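Local coordinates for protein dimethyladenosine transferase, putative (Plasmodium falciparum, PDB 2H1R) that probably transfers methyl groups from S-adenosyl-L-methionine to adenines of ribosomal RNA, this piece holding the Rossmann-like methyltransferase domain and a helical C-terminal part, at residues I68-D73 against T102-F107. Residues are numbered along the deposited sequence; the frame is centred on the assembly and turned at random.
Sequences ITIDID and TVFPKF
Ile-70 pushes its CD1 methyl into the angle between Thr-102 and Phe-104, 3.7 Å from Thr-102 CG2 and 3.9 Å from Phe-104 CE1. Isoleucine and threonine meet tip to tip, whereas the Phe-104 side chain runs roughly perpendicular to that of Ile-70 and the methyl approaches its ring obliquely. With chi1 -61°, Ile-70 CG2 stands anti to the backbone N and comes to 3.8 Å from Thr-102 OG1, while the extended chi2 (169°) carries CD1 forward. Two residues back on the same side of the strand, Ile-68 lies alongside Pro-105, the two side chains pointing opposite ways, with Ile-68 CD1 3.7 Å from Pro-105 CG. No hydrogen bond joins the segments. Beyond the strand, Asp-71 OD2 accepts from Asp-73 N (2.8 Å, 172°) through its anti lone pair, forming an Asx turn; Asp-71 is predicted to bind S-adenosyl-L-methionine, consistent with the acidic residue ending the second strand of Rossmann-like methyltransferases. Asp-73 then caps helix 74-86. Lys-125 NZ, from helix 119-128, hydrogen-bonds to Thr-102 O, and Lys-125 makes a cation-pi contact with Phe-104. The loop leading to strand 109-113 thus packs against one side of strand 66-70, which runs parallel between strands 92-93 and 45-49.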
loop_
_atom_site.group_PDB
_atom_site.type_symbol
_atom_site.label_atom_id
_atom_site.label_comp_id
_atom_site.label_asym_id
_atom_site.label_seq_id
_atom_site.Cartn_x
_atom_site.Cartn_y
_atom_site.Cartn_z
ATOM N N ILE A 68 21.122 -0.365 0.833
ATOM C CA ILE A 68 21.019 -1.592 0.042
ATOM C C ILE A 68 20.234 -1.181 -1.183
ATOM O O ILE A 68 19.184 -0.530 -1.082
ATOM C CB ILE A 68 20.304 -2.722 0.800
ATOM C CG1 ILE A 68 21.076 -3.077 2.092
ATOM C CG2 ILE A 68 20.137 -3.963 -0.111
ATOM C CD1 ILE A 68 20.260 -3.831 3.120
ATOM N N THR A 69 20.783 -1.481 -2.343
ATOM C CA THR A 69 20.101 -1.083 -3.557
ATOM C C THR A 69 19.755 -2.306 -4.399
ATOM O O THR A 69 20.496 -3.294 -4.406
ATOM C CB THR A 69 20.904 -0.023 -4.334
ATOM O OG1 THR A 69 20.212 0.317 -5.540
ATOM C CG2 THR A 69 22.270 -0.514 -4.665
ATOM N N ILE A 70 18.597 -2.242 -5.054
ATOM C CA ILE A 70 18.102 -3.297 -5.934
ATOM C C ILE A 70 17.863 -2.632 -7.282
ATOM O O ILE A 70 17.039 -1.714 -7.381
ATOM C CB ILE A 70 16.763 -3.917 -5.420
ATOM C CG1 ILE A 70 16.948 -4.558 -4.034
ATOM C CG2 ILE A 70 16.214 -4.943 -6.429
ATOM C CD1 ILE A 70 15.635 -4.959 -3.320
ATOM N N ASP A 71 18.602 -3.065 -8.306
ATOM C CA ASP A 71 18.322 -2.661 -9.688
ATOM C C ASP A 71 18.204 -3.873 -10.620
ATOM O O ASP A 71 18.814 -4.928 -10.385
ATOM C CB ASP A 71 19.364 -1.656 -10.203
ATOM C CG ASP A 71 18.923 -0.938 -11.488
ATOM O OD1 ASP A 71 18.519 0.257 -11.422
ATOM O OD2 ASP A 71 18.985 -1.573 -12.577
ATOM N N ILE A 72 17.403 -3.703 -11.670
ATOM C CA ILE A 72 17.118 -4.772 -12.622
ATOM C C ILE A 72 18.317 -5.100 -13.521
ATOM O O ILE A 72 18.413 -6.222 -14.016
ATOM C CB ILE A 72 15.843 -4.458 -13.463
ATOM C CG1 ILE A 72 15.025 -5.736 -13.726
ATOM C CG2 ILE A 72 16.200 -3.645 -14.739
ATOM C CD1 ILE A 72 13.734 -5.524 -14.530
ATOM N N ASP A 73 19.229 -4.138 -13.704
ATOM C CA ASP A 73 20.398 -4.324 -14.591
ATOM C C ASP A 73 21.750 -4.372 -13.877
ATOM O O ASP A 73 22.146 -3.423 -13.187
ATOM C CB ASP A 73 20.459 -3.256 -15.694
ATOM C CG ASP A 73 21.689 -3.425 -16.603
ATOM O OD1 ASP A 73 21.700 -4.341 -17.465
ATOM O OD2 ASP A 73 22.653 -2.651 -16.438
ATOM N N THR A 102 12.711 -10.019 -5.776
ATOM C CA THR A 102 13.713 -9.917 -4.692
ATOM C C THR A 102 13.099 -9.917 -3.288
ATOM O O THR A 102 12.180 -9.144 -3.002
ATOM C CB THR A 102 14.579 -8.628 -4.830
ATOM O OG1 THR A 102 15.150 -8.559 -6.144
ATOM C CG2 THR A 102 15.708 -8.598 -3.792
ATOM N N VAL A 103 13.610 -10.778 -2.410
ATOM C CA VAL A 103 13.206 -10.714 -1.003
ATOM C C VAL A 103 13.776 -9.417 -0.422
ATOM O O VAL A 103 14.960 -9.130 -0.598
ATOM C CB VAL A 103 13.658 -11.958 -0.185
ATOM C CG1 VAL A 103 15.190 -12.079 -0.121
ATOM C CG2 VAL A 103 13.044 -11.944 1.235
ATOM N N PHE A 104 12.935 -8.611 0.219
ATOM C CA PHE A 104 13.423 -7.382 0.825
ATOM C C PHE A 104 14.173 -7.697 2.108
ATOM O O PHE A 104 13.686 -8.489 2.932
ATOM C CB PHE A 104 12.289 -6.400 1.137
ATOM C CG PHE A 104 11.738 -5.673 -0.069
ATOM C CD1 PHE A 104 12.328 -5.790 -1.323
ATOM C CD2 PHE A 104 10.644 -4.826 0.074
ATOM C CE1 PHE A 104 11.794 -5.100 -2.438
ATOM C CE2 PHE A 104 10.115 -4.139 -1.013
ATOM C CZ PHE A 104 10.688 -4.283 -2.282
ATOM N N PRO A 105 15.349 -7.069 2.301
ATOM C CA PRO A 105 16.035 -7.110 3.607
ATOM C C PRO A 105 15.251 -6.330 4.668
ATOM O O PRO A 105 14.283 -5.635 4.330
ATOM C CB PRO A 105 17.343 -6.372 3.323
ATOM C CG PRO A 105 16.994 -5.415 2.232
ATOM C CD PRO A 105 16.090 -6.239 1.333
ATOM N N LYS A 106 15.648 -6.450 5.935
ATOM C CA LYS A 106 15.105 -5.568 6.962
ATOM C C LYS A 106 15.652 -4.185 6.620
ATOM O O LYS A 106 16.830 -4.041 6.246
ATOM C CB LYS A 106 15.514 -5.994 8.371
ATOM N N PHE A 107 14.785 -3.185 6.665
ATOM C CA PHE A 107 15.181 -1.827 6.358
ATOM C C PHE A 107 14.314 -0.888 7.190
ATOM O O PHE A 107 13.224 -1.258 7.669
ATOM C CB PHE A 107 15.084 -1.532 4.848
ATOM C CG PHE A 107 13.670 -1.563 4.319
ATOM C CD1 PHE A 107 12.890 -0.418 4.331
ATOM C CD2 PHE A 107 13.124 -2.743 3.838
ATOM C CE1 PHE A 107 11.575 -0.439 3.884
ATOM C CE2 PHE A 107 11.819 -2.781 3.346
ATOM C CZ PHE A 107 11.035 -1.638 3.393
#